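Local coordinates for acetyl-CoA acetyltransferase (Mycobacterium smegmatis, PDB 4EGV), which adopts the thiolase fold as a monomer and is probably an acyltransferase, as its family suggests, at residues Arg18-Val23 and Gly127-Gly132; Asp69-Thr74 and Ala103-Ala108; Asn134-Ile139 and Ala274-Ser279; Tyr295-Ala300 and Ser421-Asp426. One frame throughout, in Å; residues are numbered along the deposited sequence.

All four interactions lie along one large mixed sheet of the thiolase-like chain. Interaction 2 pairs the outermost strand 107-110 with 70-73, which runs beside strand 136-143 of interaction 3; backbone bonds such as Ala72 to Leu138 join the two contacts, whose centres are about 9 Å apart. Interaction 3 continues through strand 271-279 to strand 20-29 of interaction 1, about 8 Å away between centres, where Val21 and Val23 pair with Met278 and Leu276. Strand 294-303 of interaction 4 comes next, so Val21 and Thr19 pack against Tyr295. Interactions 2 and 4 lie farthest apart, about 23 Å between centres.

Interaction 1: Arg18-Val23 and Gly127-Gly132; sequences RTPVIV and GKIAAG
Ile129 holds CG1 anti to its carbonyl carbon (chi1 -80°), which leaves the branch methyl CG2 turned to the Pro20 ring, 3.6 Å from Pro20 CB. Arg18 bends at chi2 (124°) and chi3 (128°), and its chain passes over the end of the helix. Its CB lies 3.6 Å from Ala130 O. Farther out, one face of the guanidinium looks onto Ala130 O and the carbonyl carbon of Ala131. NH2 comes within 3.5 Å of Ala130 O, yet the angle is too poor for a hydrogen bond, so the arginine covers the helix terminus without being fastened to it by a direct bond. Helix 117-130 here meets the start of strand 20-29, packing a helix of the thiolase fold against the sheet. Pro20 is the first strand residue and sits over the last turn of the helix, its CD 4.4 Å from the methyl CB of Ala130. Trp427 touches both Pro20 and Ala130, while Ile129 also packs on Met277 and Ser279 of strand 271-279, the next strand over. Ala131 is the first residue to leave helical geometry; its N still reaches back weakly to Gly127 O at 3.3 Å. Beyond it the chain passes the outer end of Arg18, whose NH1 lies 3.8 Å from Gly132 N on the exposed side of the contact.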
loop_
_atom_site.group_PDB
_atom_site.type_symbol
_atom_site.label_atom_id
_atom_site.label_comp_id
_atom_site.label_asym_id
_atom_site.label_seq_id
_atom_site.Cartn_x
_atom_site.Cartn_y
_atom_site.Cartn_z
ATOM N N ARG A 18 23.571 -13.518 -13.775
ATOM C CA ARG A 18 22.351 -12.801 -14.153
ATOM C C ARG A 18 21.487 -12.361 -12.964
ATOM O O ARG A 18 20.532 -11.604 -13.131
ATOM C CB ARG A 18 21.516 -13.647 -15.118
ATOM C CG ARG A 18 21.840 -13.417 -16.585
ATOM C CD ARG A 18 22.214 -14.717 -17.279
ATOM N NE ARG A 18 21.437 -14.928 -18.497
ATOM C CZ ARG A 18 20.468 -15.829 -18.618
ATOM N NH1 ARG A 18 19.814 -15.953 -19.765
ATOM N NH2 ARG A 18 20.151 -16.607 -17.592
ATOM N N THR A 19 21.828 -12.840 -11.772
ATOM C CA THR A 19 21.089 -12.531 -10.567
ATOM C C THR A 19 21.034 -11.005 -10.353
ATOM O O THR A 19 22.048 -10.323 -10.439
ATOM C CB THR A 19 21.689 -13.260 -9.364
ATOM O OG1 THR A 19 21.742 -14.659 -9.646
ATOM C CG2 THR A 19 20.862 -13.035 -8.101
ATOM N N PRO A 20 19.822 -10.465 -10.111
ATOM C CA PRO A 20 19.594 -9.048 -9.893
ATOM C C PRO A 20 19.863 -8.590 -8.464
ATOM O O PRO A 20 19.467 -9.233 -7.485
ATOM C CB PRO A 20 18.129 -8.889 -10.229
ATOM C CG PRO A 20 17.527 -10.159 -9.858
ATOM C CD PRO A 20 18.546 -11.210 -10.129
ATOM N N VAL A 21 20.571 -7.479 -8.359
ATOM C CA VAL A 21 20.791 -6.832 -7.090
ATOM C C VAL A 21 20.368 -5.357 -7.138
ATOM O O VAL A 21 20.569 -4.663 -8.151
ATOM C CB VAL A 21 22.269 -6.999 -6.608
ATOM C CG1 VAL A 21 22.465 -8.358 -6.022
ATOM C CG2 VAL A 21 23.266 -6.745 -7.728
ATOM N N ILE A 22 19.768 -4.889 -6.050
ATOM C CA ILE A 22 19.637 -3.443 -5.852
ATOM C C ILE A 22 20.966 -2.824 -5.394
ATOM O O ILE A 22 21.515 -3.253 -4.358
ATOM C CB ILE A 22 18.487 -3.072 -4.923
ATOM C CG1 ILE A 22 17.186 -3.497 -5.567
ATOM C CG2 ILE A 22 18.484 -1.571 -4.638
ATOM C CD1 ILE A 22 15.979 -3.146 -4.762
ATOM N N VAL A 23 21.484 -1.880 -6.204
ATOM C CA VAL A 23 22.798 -1.273 -5.943
ATOM C C VAL A 23 22.802 0.160 -5.436
ATOM O O VAL A 23 23.728 0.542 -4.723
ATOM C CB VAL A 23 23.820 -1.443 -7.062
ATOM C CG1 VAL A 23 24.004 -2.894 -7.330
ATOM C CG2 VAL A 23 23.419 -0.678 -8.296
ATOM N N GLY A 127 12.917 -10.123 -12.237
ATOM C CA GLY A 127 12.641 -11.249 -13.136
ATOM C C GLY A 127 13.210 -11.120 -14.530
ATOM O O GLY A 127 13.631 -12.097 -15.088
ATOM N N LYS A 128 13.214 -9.908 -15.071
ATOM C CA LYS A 128 13.680 -9.670 -16.423
ATOM C C LYS A 128 15.172 -9.558 -16.470
ATOM O O LYS A 128 15.774 -9.851 -17.497
ATOM C CB LYS A 128 13.042 -8.419 -17.022
ATOM C CG LYS A 128 11.599 -8.610 -17.458
ATOM C CD LYS A 128 10.979 -7.314 -17.930
ATOM C CE LYS A 128 9.549 -7.557 -18.350
ATOM N NZ LYS A 128 9.132 -6.449 -19.238
ATOM N N ILE A 129 15.771 -9.132 -15.364
ATOM C CA ILE A 129 17.213 -9.134 -15.246
ATOM C C ILE A 129 17.721 -10.575 -15.108
ATOM O O ILE A 129 18.764 -10.891 -15.702
ATOM C CB ILE A 129 17.747 -8.233 -14.103
ATOM C CG1 ILE A 129 17.792 -6.769 -14.527
ATOM C CG2 ILE A 129 19.150 -8.665 -13.678
ATOM C CD1 ILE A 129 17.776 -5.800 -13.385
ATOM N N ALA A 130 16.970 -11.438 -14.436
ATOM C CA ALA A 130 17.305 -12.832 -14.241
ATOM C C ALA A 130 17.312 -13.653 -15.518
ATOM O O ALA A 130 18.086 -14.538 -15.669
ATOM C CB ALA A 130 16.390 -13.413 -13.261
ATOM N N ALA A 131 16.444 -13.312 -16.430
ATOM C CA ALA A 131 16.425 -13.865 -17.745
ATOM C C ALA A 131 17.279 -13.031 -18.704
ATOM O O ALA A 131 18.027 -12.182 -18.319
ATOM C CB ALA A 131 15.024 -13.949 -18.215
ATOM N N GLY A 132 17.143 -13.324 -19.992
ATOM C CA GLY A 132 17.866 -12.590 -21.013
ATOM C C GLY A 132 17.032 -11.437 -21.533
ATOM O O GLY A 132 16.523 -11.483 -22.653
#

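Interaction 2: Asp69-Thr74 and Ala103-Ala108; sequences DTVAGT and ADPAHA
A beta-alpha-beta crossover closes here: strand 70-73 is followed by helix 93-101 and then by strand 107-110, which returns parallel beside it, with Thr70 opposite His107 and Val71 opposite Ala108. Two backbone bonds fix the register. His107 N gives an almost straight bond (178°) to Asp69 O at 3.0 Å, nearly along the C=O axis. Val71 N donates in turn to His107 O, also at 3.0 Å, from a position tilted 17° from the carbonyl plane. His107 O also receives a CA-H...O contact from Thr70 CA, and a second, from Ala108 CA to Val71 O, lies farther along the strands.

On one face of the pair Val71 spreads its two methyls over different neighbours. CG1, anti to the carbonyl carbon (chi1 -61°), reaches Pro105 CG at 4.0 Å, while CG2 lies 3.9 Å from Ala108 CB. Helix 93-101 lies over this apolar patch, with Pro94 on Val71 and Ala98 on Pro105. On the other face Thr70 CG2 sits 3.9 Å from His107 CB, the hydroxyl of Thr70 faces Asn134, and Phe125 of helix 117-130 packs on Thr70. The carboxylate of Asp69 serves the neighbouring strand: OD2 accepts from Val136 N and more weakly from Asp135 N, tying the start of strand 70-73 to its other neighbour. Strand 107-110 is the outer strand of the 3-2-4-5-1 order characteristic of thiolase folds.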
loop_
_atom_site.group_PDB
_atom_site.type_symbol
_atom_site.label_atom_id
_atom_site.label_comp_id
_atom_site.label_asym_id
_atom_site.label_seq_id
_atom_site.Cartn_x
_atom_site.Cartn_y
_atom_site.Cartn_z
ATOM N N ASP A 69 19.689 0.718 -19.429
ATOM C CA ASP A 69 18.948 0.322 -20.589
ATOM C C ASP A 69 17.416 0.487 -20.456
ATOM O O ASP A 69 16.703 0.575 -21.473
ATOM C CB ASP A 69 19.374 -1.083 -21.089
ATOM C CG ASP A 69 19.248 -2.218 -20.005
ATOM O OD1 ASP A 69 18.133 -2.579 -19.537
ATOM O OD2 ASP A 69 20.298 -2.800 -19.648
ATOM N N THR A 70 16.909 0.544 -19.218
ATOM C CA THR A 70 15.489 0.789 -18.992
ATOM C C THR A 70 15.260 1.724 -17.839
ATOM O O THR A 70 15.893 1.583 -16.808
ATOM C CB THR A 70 14.723 -0.492 -18.700
ATOM O OG1 THR A 70 15.107 -1.465 -19.658
ATOM C CG2 THR A 70 13.224 -0.249 -18.807
ATOM N N VAL A 71 14.354 2.677 -18.054
ATOM C CA VAL A 71 13.797 3.490 -16.995
ATOM C C VAL A 71 12.306 3.236 -16.854
ATOM O O VAL A 71 11.578 3.039 -17.824
ATOM C CB VAL A 71 14.071 4.998 -17.129
ATOM C CG1 VAL A 71 15.531 5.244 -17.111
ATOM C CG2 VAL A 71 13.469 5.568 -18.367
ATOM N N ALA A 72 11.857 3.219 -15.621
ATOM C CA ALA A 72 10.498 3.001 -15.366
ATOM C C ALA A 72 10.116 4.022 -14.309
ATOM O O ALA A 72 10.834 4.234 -13.335
ATOM C CB ALA A 72 10.281 1.563 -14.900
ATOM N N GLY A 73 9.003 4.696 -14.532
ATOM C CA GLY A 73 8.454 5.626 -13.566
ATOM C C GLY A 73 7.070 5.255 -13.079
ATOM O O GLY A 73 6.238 4.680 -13.803
ATOM N N THR A 74 6.813 5.552 -11.818
ATOM C CA THR A 74 5.434 5.445 -11.317
ATOM C C THR A 74 4.584 6.649 -11.725
ATOM O O THR A 74 5.069 7.764 -11.873
ATOM C CB THR A 74 5.332 5.235 -9.797
ATOM O OG1 THR A 74 5.826 6.368 -9.107
ATOM C CG2 THR A 74 6.096 4.046 -9.385
ATOM N N ALA A 103 21.397 9.689 -19.025
ATOM C CA ALA A 103 21.049 8.358 -19.528
ATOM C C ALA A 103 20.386 8.462 -20.896
ATOM O O ALA A 103 19.730 9.472 -21.200
ATOM C CB ALA A 103 20.116 7.615 -18.540
ATOM N N ASP A 104 20.575 7.436 -21.728
ATOM C CA ASP A 104 19.834 7.324 -22.993
ATOM C C ASP A 104 19.384 5.858 -23.221
ATOM O O ASP A 104 19.992 5.119 -24.010
ATOM C CB ASP A 104 20.645 7.894 -24.172
ATOM C CG ASP A 104 19.811 7.962 -25.492
ATOM O OD1 ASP A 104 18.593 8.260 -25.425
ATOM O OD2 ASP A 104 20.378 7.706 -26.600
ATOM N N PRO A 105 18.329 5.440 -22.499
ATOM C CA PRO A 105 17.989 4.033 -22.410
ATOM C C PRO A 105 17.109 3.613 -23.542
ATOM O O PRO A 105 16.328 4.421 -24.040
ATOM C CB PRO A 105 17.226 3.943 -21.111
ATOM C CG PRO A 105 16.597 5.252 -20.946
ATOM C CD PRO A 105 17.459 6.274 -21.648
ATOM N N ALA A 106 17.228 2.357 -23.951
ATOM C CA ALA A 106 16.404 1.833 -25.020
ATOM C C ALA A 106 14.893 1.799 -24.607
ATOM O O ALA A 106 14.044 2.163 -25.392
ATOM C CB ALA A 106 16.942 0.446 -25.511
ATOM N N HIS A 107 14.552 1.377 -23.383
ATOM C CA HIS A 107 13.122 1.342 -22.995
ATOM C C HIS A 107 12.784 2.330 -21.903
ATOM O O HIS A 107 13.516 2.485 -20.951
ATOM C CB HIS A 107 12.619 -0.066 -22.605
ATOM C CG HIS A 107 12.793 -1.089 -23.682
ATOM N ND1 HIS A 107 11.953 -1.163 -24.779
ATOM C CD2 HIS A 107 13.726 -2.061 -23.850
ATOM C CE1 HIS A 107 12.349 -2.150 -25.567
ATOM N NE2 HIS A 107 13.425 -2.707 -25.029
ATOM N N ALA A 108 11.672 3.018 -22.074
ATOM C CA ALA A 108 11.108 3.816 -21.015
ATOM C C ALA A 108 9.707 3.259 -20.673
ATOM O O ALA A 108 8.938 2.898 -21.553
ATOM C CB ALA A 108 11.062 5.277 -21.414
#

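Interaction 3: Asn134-Ile139 and Ala274-Ser279; sequences NDVVLI and ALLMMS
Val137 and Met277, a selenomethionine, form a hydrogen-bonded pair where strands 136-139 and 274-279 run antiparallel, the adjacent strands 4 and 5 in the 3-2-4-5-1 order of the thiolase fold. Val137 N binds Met277 O at 3.0 Å, nearly straight at 177°, and Met277 N returns a bond to Val137 O. At the next hydrogen-bonded pair, two residues on, Ile139 N donates to Leu275 O in the carbonyl plane, and Leu275 N reaches Ile139 O at 2.8 Å.

The tight packing is among side chains on both faces of the sheet. Val136 runs alongside the selenomethionine Met278, with Val136 CG2 3.6 Å from Met278 CG. Leu276 keeps CG anti to its backbone N (chi1 -175°), which, with chi2 at 57°, brings CD1 toward the neighbouring strand, 4.0 Å from Val136 CG1. Leu138 reaches over in the same manner from its own strand, its CD1 4.2 Å from Leu276 CB. Helix 280-286 covers part of this face through Ser282 and Ala283. On the reverse face Val137 meets Phe125 and Ile129 of helix 117-130, and Ile139 CD1 touches the terminal methyl CE of Met277.

The pairing slackens toward Asp135, the exposed residue of the contact, where Ser279 N makes a weak bond of 3.3 Å to Asp135 O. The carboxylate OD1 of Asp135 stays 4.1 Å from Ser279 OG, too far for a hydrogen bond; that hydroxyl caps the following helix and pairs with Ser282 OG.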
loop_
_atom_site.group_PDB
_atom_site.type_symbol
_atom_site.label_atom_id
_atom_site.label_comp_id
_atom_site.label_asym_id
_atom_site.label_seq_id
_atom_site.Cartn_x
_atom_site.Cartn_y
_atom_site.Cartn_z
ATOM N N ASN A 134 17.044 -7.646 -19.564
ATOM C CA ASN A 134 17.505 -6.341 -19.206
ATOM C C ASN A 134 18.755 -6.489 -18.361
ATOM O O ASN A 134 19.017 -7.568 -17.891
ATOM C CB ASN A 134 16.388 -5.602 -18.478
ATOM C CG ASN A 134 15.291 -5.164 -19.391
ATOM O OD1 ASN A 134 15.383 -4.158 -19.997
ATOM N ND2 ASN A 134 14.253 -5.937 -19.483
ATOM N N ASP A 135 19.525 -5.423 -18.190
ATOM C CA ASP A 135 20.801 -5.464 -17.476
ATOM C C ASP A 135 20.965 -4.399 -16.397
ATOM O O ASP A 135 21.393 -4.643 -15.338
ATOM C CB ASP A 135 21.964 -5.340 -18.455
ATOM C CG ASP A 135 22.189 -6.574 -19.279
ATOM O OD1 ASP A 135 22.364 -7.639 -18.735
ATOM O OD2 ASP A 135 22.206 -6.472 -20.477
ATOM N N VAL A 136 20.652 -3.190 -16.714
ATOM C CA VAL A 136 20.608 -2.081 -15.760
ATOM C C VAL A 136 19.305 -1.286 -15.854
ATOM O O VAL A 136 18.959 -0.737 -16.895
ATOM C CB VAL A 136 21.801 -1.123 -15.903
ATOM C CG1 VAL A 136 21.823 -0.106 -14.768
ATOM C CG2 VAL A 136 23.084 -1.890 -15.965
ATOM N N VAL A 137 18.594 -1.230 -14.743
ATOM C CA VAL A 137 17.301 -0.617 -14.717
ATOM C C VAL A 137 17.253 0.446 -13.634
ATOM O O VAL A 137 17.778 0.271 -12.566
ATOM C CB VAL A 137 16.207 -1.692 -14.460
ATOM C CG1 VAL A 137 14.785 -1.068 -14.326
ATOM C CG2 VAL A 137 16.241 -2.764 -15.540
ATOM N N LEU A 138 16.611 1.558 -13.938
ATOM C CA LEU A 138 16.324 2.609 -12.963
ATOM C C LEU A 138 14.822 2.798 -12.777
ATOM O O LEU A 138 14.094 3.006 -13.714
ATOM C CB LEU A 138 16.982 3.954 -13.350
ATOM C CG LEU A 138 16.854 5.092 -12.323
ATOM C CD1 LEU A 138 17.536 4.695 -10.999
ATOM C CD2 LEU A 138 17.410 6.395 -12.820
ATOM N N ILE A 139 14.379 2.712 -11.534
ATOM C CA ILE A 139 13.007 2.932 -11.156
ATOM C C ILE A 139 12.891 4.235 -10.345
ATOM O O ILE A 139 13.784 4.569 -9.580
ATOM C CB ILE A 139 12.556 1.711 -10.364
ATOM C CG1 ILE A 139 12.397 0.520 -11.300
ATOM C CG2 ILE A 139 11.240 1.926 -9.619
ATOM C CD1 ILE A 139 12.403 -0.815 -10.560
ATOM N N ALA A 274 14.143 6.777 -5.891
ATOM C CA ALA A 274 14.645 6.010 -7.020
ATOM C C ALA A 274 15.350 4.743 -6.575
ATOM O O ALA A 274 15.963 4.711 -5.521
ATOM C CB ALA A 274 15.551 6.853 -7.848
ATOM N N LEU A 275 15.240 3.688 -7.374
ATOM C CA LEU A 275 16.004 2.462 -7.149
ATOM C C LEU A 275 16.853 2.057 -8.347
ATOM O O LEU A 275 16.391 1.979 -9.450
ATOM C CB LEU A 275 15.080 1.284 -6.758
ATOM C CG LEU A 275 13.977 1.517 -5.712
ATOM C CD1 LEU A 275 12.905 0.445 -5.762
ATOM C CD2 LEU A 275 14.556 1.665 -4.318
ATOM N N LEU A 276 18.108 1.775 -8.105
ATOM C CA LEU A 276 18.979 1.313 -9.138
ATOM C C LEU A 276 19.277 -0.165 -8.971
ATOM O O LEU A 276 19.741 -0.590 -7.954
ATOM C CB LEU A 276 20.248 2.144 -9.113
ATOM C CG LEU A 276 21.350 1.988 -10.168
ATOM C CD1 LEU A 276 20.893 2.199 -11.656
ATOM C CD2 LEU A 276 22.485 2.900 -9.745
HETATM N N MSE A 277 19.011 -0.935 -10.010
HETATM C CA MSE A 277 19.053 -2.377 -9.972
HETATM C C MSE A 277 19.815 -2.902 -11.162
HETATM O O MSE A 277 19.783 -2.317 -12.235
HETATM C CB MSE A 277 17.644 -2.878 -10.047
HETATM C CG MSE A 277 17.452 -4.331 -9.642
HETATM SE SE MSE A 277 15.532 -4.879 -9.768
HETATM C CE MSE A 277 14.735 -3.179 -9.255
HETATM N N MSE A 278 20.479 -4.028 -10.976
HETATM C CA MSE A 278 21.444 -4.541 -11.948
HETATM C C MSE A 278 21.616 -6.045 -11.811
HETATM O O MSE A 278 21.308 -6.616 -10.785
HETATM C CB MSE A 278 22.821 -3.943 -11.656
HETATM C CG MSE A 278 23.265 -2.781 -12.444
HETATM SE SE MSE A 278 24.961 -2.063 -11.705
HETATM C CE MSE A 278 25.108 -3.324 -10.275
ATOM N N SER A 279 22.177 -6.662 -12.843
ATOM C CA SER A 279 22.727 -7.991 -12.749
ATOM C C SER A 279 24.024 -7.885 -11.997
ATOM O O SER A 279 24.730 -6.916 -12.102
ATOM C CB SER A 279 22.939 -8.596 -14.133
ATOM O OG SER A 279 23.812 -7.834 -14.915
#

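Interaction 4: Tyr295-Ala300 and Ser421-Asp426; sequences YLRGHA and STEPAD
NH1 of Arg297 is gripped twice by Glu423, through a hydrogen bond to the backbone O at 3.0 Å and a weak salt-bridge bond to the side-chain OE2 at 3.4 Å. It meets the backbone oxygen from above the carbonyl plane, 54° out of it, whereas the line to OE2 is nearly straight; the guanidinium and carboxylate planes are turned 50° apart. The methyl CB of Ala425 lies over one guanidinium face, 3.6 Å from Arg297 NE. This clasp sits near the start of strand 294-303, where its antiparallel neighbour 414-421 ends at Ser421, which forms a hydrogen-bonded pair with Tyr295, in the sheet of the thiolase fold. Tyr295 N binds Ser421 O at 2.8 Å, and Ser421 N answers to Tyr295 O. Farther along, Arg297 and Gly298 form a classic beta bulge against Ile419. Ser421 also starts the turn that follows: its OG accepts from Glu423 N in an ST turn, at 3.1 Å, and is bonded to Gln401 O as well. From there the loop crosses the Tyr295 ring. Pro424 CA stands over the centre of one face in a CH-pi contact, 3.6 Å from the centroid, with Ala425 N above the same face nearer the rim. CB of Pro424 reaches the far end of the ring, 3.5 Å from Tyr295 OH, while Thr19, in the loop before strand 20-29, and Val21 in that strand also pack against this tyrosine.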
loop_
_atom_site.group_PDB
_atom_site.type_symbol
_atom_site.label_atom_id
_atom_site.label_comp_id
_atom_site.label_asym_id
_atom_site.label_seq_id
_atom_site.Cartn_x
_atom_site.Cartn_y
_atom_site.Cartn_z
ATOM N N TYR A 295 19.933 -8.346 -2.413
ATOM C CA TYR A 295 19.121 -9.280 -3.211
ATOM C C TYR A 295 17.632 -9.188 -2.907
ATOM O O TYR A 295 17.212 -8.987 -1.800
ATOM C CB TYR A 295 19.617 -10.724 -3.009
ATOM C CG TYR A 295 21.066 -10.877 -3.331
ATOM C CD1 TYR A 295 21.445 -11.431 -4.530
ATOM C CD2 TYR A 295 22.055 -10.419 -2.461
ATOM C CE1 TYR A 295 22.767 -11.563 -4.877
ATOM C CE2 TYR A 295 23.368 -10.525 -2.795
ATOM C CZ TYR A 295 23.733 -11.115 -4.021
ATOM O OH TYR A 295 25.060 -11.253 -4.400
ATOM N N LEU A 296 16.831 -9.307 -3.935
ATOM C CA LEU A 296 15.421 -9.448 -3.747
ATOM C C LEU A 296 15.141 -10.955 -3.590
ATOM O O LEU A 296 14.940 -11.677 -4.544
ATOM C CB LEU A 296 14.675 -8.792 -4.909
ATOM C CG LEU A 296 13.154 -8.907 -4.932
ATOM C CD1 LEU A 296 12.506 -8.499 -3.639
ATOM C CD2 LEU A 296 12.622 -8.099 -6.090
ATOM N N ARG A 297 15.157 -11.411 -2.358
ATOM C CA ARG A 297 15.079 -12.815 -2.075
ATOM C C ARG A 297 13.689 -13.388 -2.223
ATOM O O ARG A 297 13.530 -14.437 -2.793
ATOM C CB ARG A 297 15.676 -13.139 -0.711
ATOM C CG ARG A 297 17.192 -13.003 -0.674
ATOM C CD ARG A 297 17.910 -14.176 -1.373
ATOM N NE ARG A 297 17.655 -15.483 -0.757
ATOM C CZ ARG A 297 18.341 -15.994 0.268
ATOM N NH1 ARG A 297 19.345 -15.344 0.824
ATOM N NH2 ARG A 297 18.018 -17.174 0.757
ATOM N N GLY A 298 12.682 -12.683 -1.745
ATOM C CA GLY A 298 11.320 -13.130 -1.947
ATOM C C GLY A 298 10.435 -12.102 -2.580
ATOM O O GLY A 298 10.680 -10.912 -2.507
ATOM N N HIS A 299 9.384 -12.583 -3.211
ATOM C CA HIS A 299 8.464 -11.699 -3.883
ATOM C C HIS A 299 7.177 -12.420 -4.164
ATOM O O HIS A 299 7.193 -13.619 -4.282
ATOM C CB HIS A 299 9.086 -11.198 -5.177
ATOM C CG HIS A 299 9.980 -12.199 -5.845
ATOM N ND1 HIS A 299 9.537 -13.067 -6.819
ATOM C CD2 HIS A 299 11.297 -12.461 -5.681
ATOM C CE1 HIS A 299 10.544 -13.821 -7.218
ATOM N NE2 HIS A 299 11.618 -13.483 -6.534
ATOM N N ALA A 300 6.070 -11.682 -4.217
ATOM C CA ALA A 300 4.796 -12.154 -4.755
ATOM C C ALA A 300 3.911 -10.957 -5.108
ATOM O O ALA A 300 4.069 -9.896 -4.546
ATOM C CB ALA A 300 4.106 -13.096 -3.804
ATOM N N SER A 421 17.747 -8.841 1.401
ATOM C CA SER A 421 18.899 -9.277 2.216
ATOM C C SER A 421 20.221 -9.172 1.458
ATOM O O SER A 421 20.265 -9.237 0.240
ATOM C CB SER A 421 18.741 -10.722 2.652
ATOM O OG SER A 421 19.804 -11.094 3.474
ATOM N N THR A 422 21.309 -9.034 2.193
ATOM C CA THR A 422 22.649 -9.068 1.608
ATOM C C THR A 422 23.137 -10.484 1.287
ATOM O O THR A 422 24.064 -10.665 0.493
ATOM C CB THR A 422 23.681 -8.428 2.531
ATOM O OG1 THR A 422 23.495 -8.912 3.862
ATOM C CG2 THR A 422 23.573 -6.916 2.497
ATOM N N GLU A 423 22.508 -11.472 1.925
ATOM C CA GLU A 423 22.811 -12.895 1.747
ATOM C C GLU A 423 22.473 -13.352 0.308
ATOM O O GLU A 423 21.319 -13.346 -0.079
ATOM C CB GLU A 423 22.096 -13.741 2.822
ATOM C CG GLU A 423 22.676 -15.160 3.066
ATOM C CD GLU A 423 21.700 -16.101 3.830
ATOM O OE1 GLU A 423 21.553 -15.945 5.078
ATOM O OE2 GLU A 423 21.083 -16.997 3.188
ATOM N N PRO A 424 23.426 -13.808 -0.476
ATOM C CA PRO A 424 23.214 -14.001 -1.901
ATOM C C PRO A 424 22.451 -15.235 -2.327
ATOM O O PRO A 424 22.545 -16.256 -1.729
ATOM C CB PRO A 424 24.639 -14.091 -2.416
ATOM C CG PRO A 424 25.427 -13.511 -1.418
ATOM C CD PRO A 424 24.843 -13.886 -0.174
ATOM N N ALA A 425 21.706 -15.148 -3.397
ATOM C CA ALA A 425 21.109 -16.341 -3.947
ATOM C C ALA A 425 20.688 -16.124 -5.342
ATOM O O ALA A 425 20.645 -15.025 -5.798
ATOM C CB ALA A 425 19.960 -16.770 -3.161
ATOM N N ASP A 426 20.340 -17.206 -6.001
ATOM C CA ASP A 426 19.817 -17.171 -7.334
ATOM C C ASP A 426 18.402 -16.730 -7.267
ATOM O O ASP A 426 17.718 -17.045 -6.365
ATOM C CB ASP A 426 19.819 -18.572 -7.900
ATOM C CG ASP A 426 21.094 -18.931 -8.583
ATOM O OD1 ASP A 426 22.113 -18.339 -8.283
ATOM O OD2 ASP A 426 21.069 -19.828 -9.425
#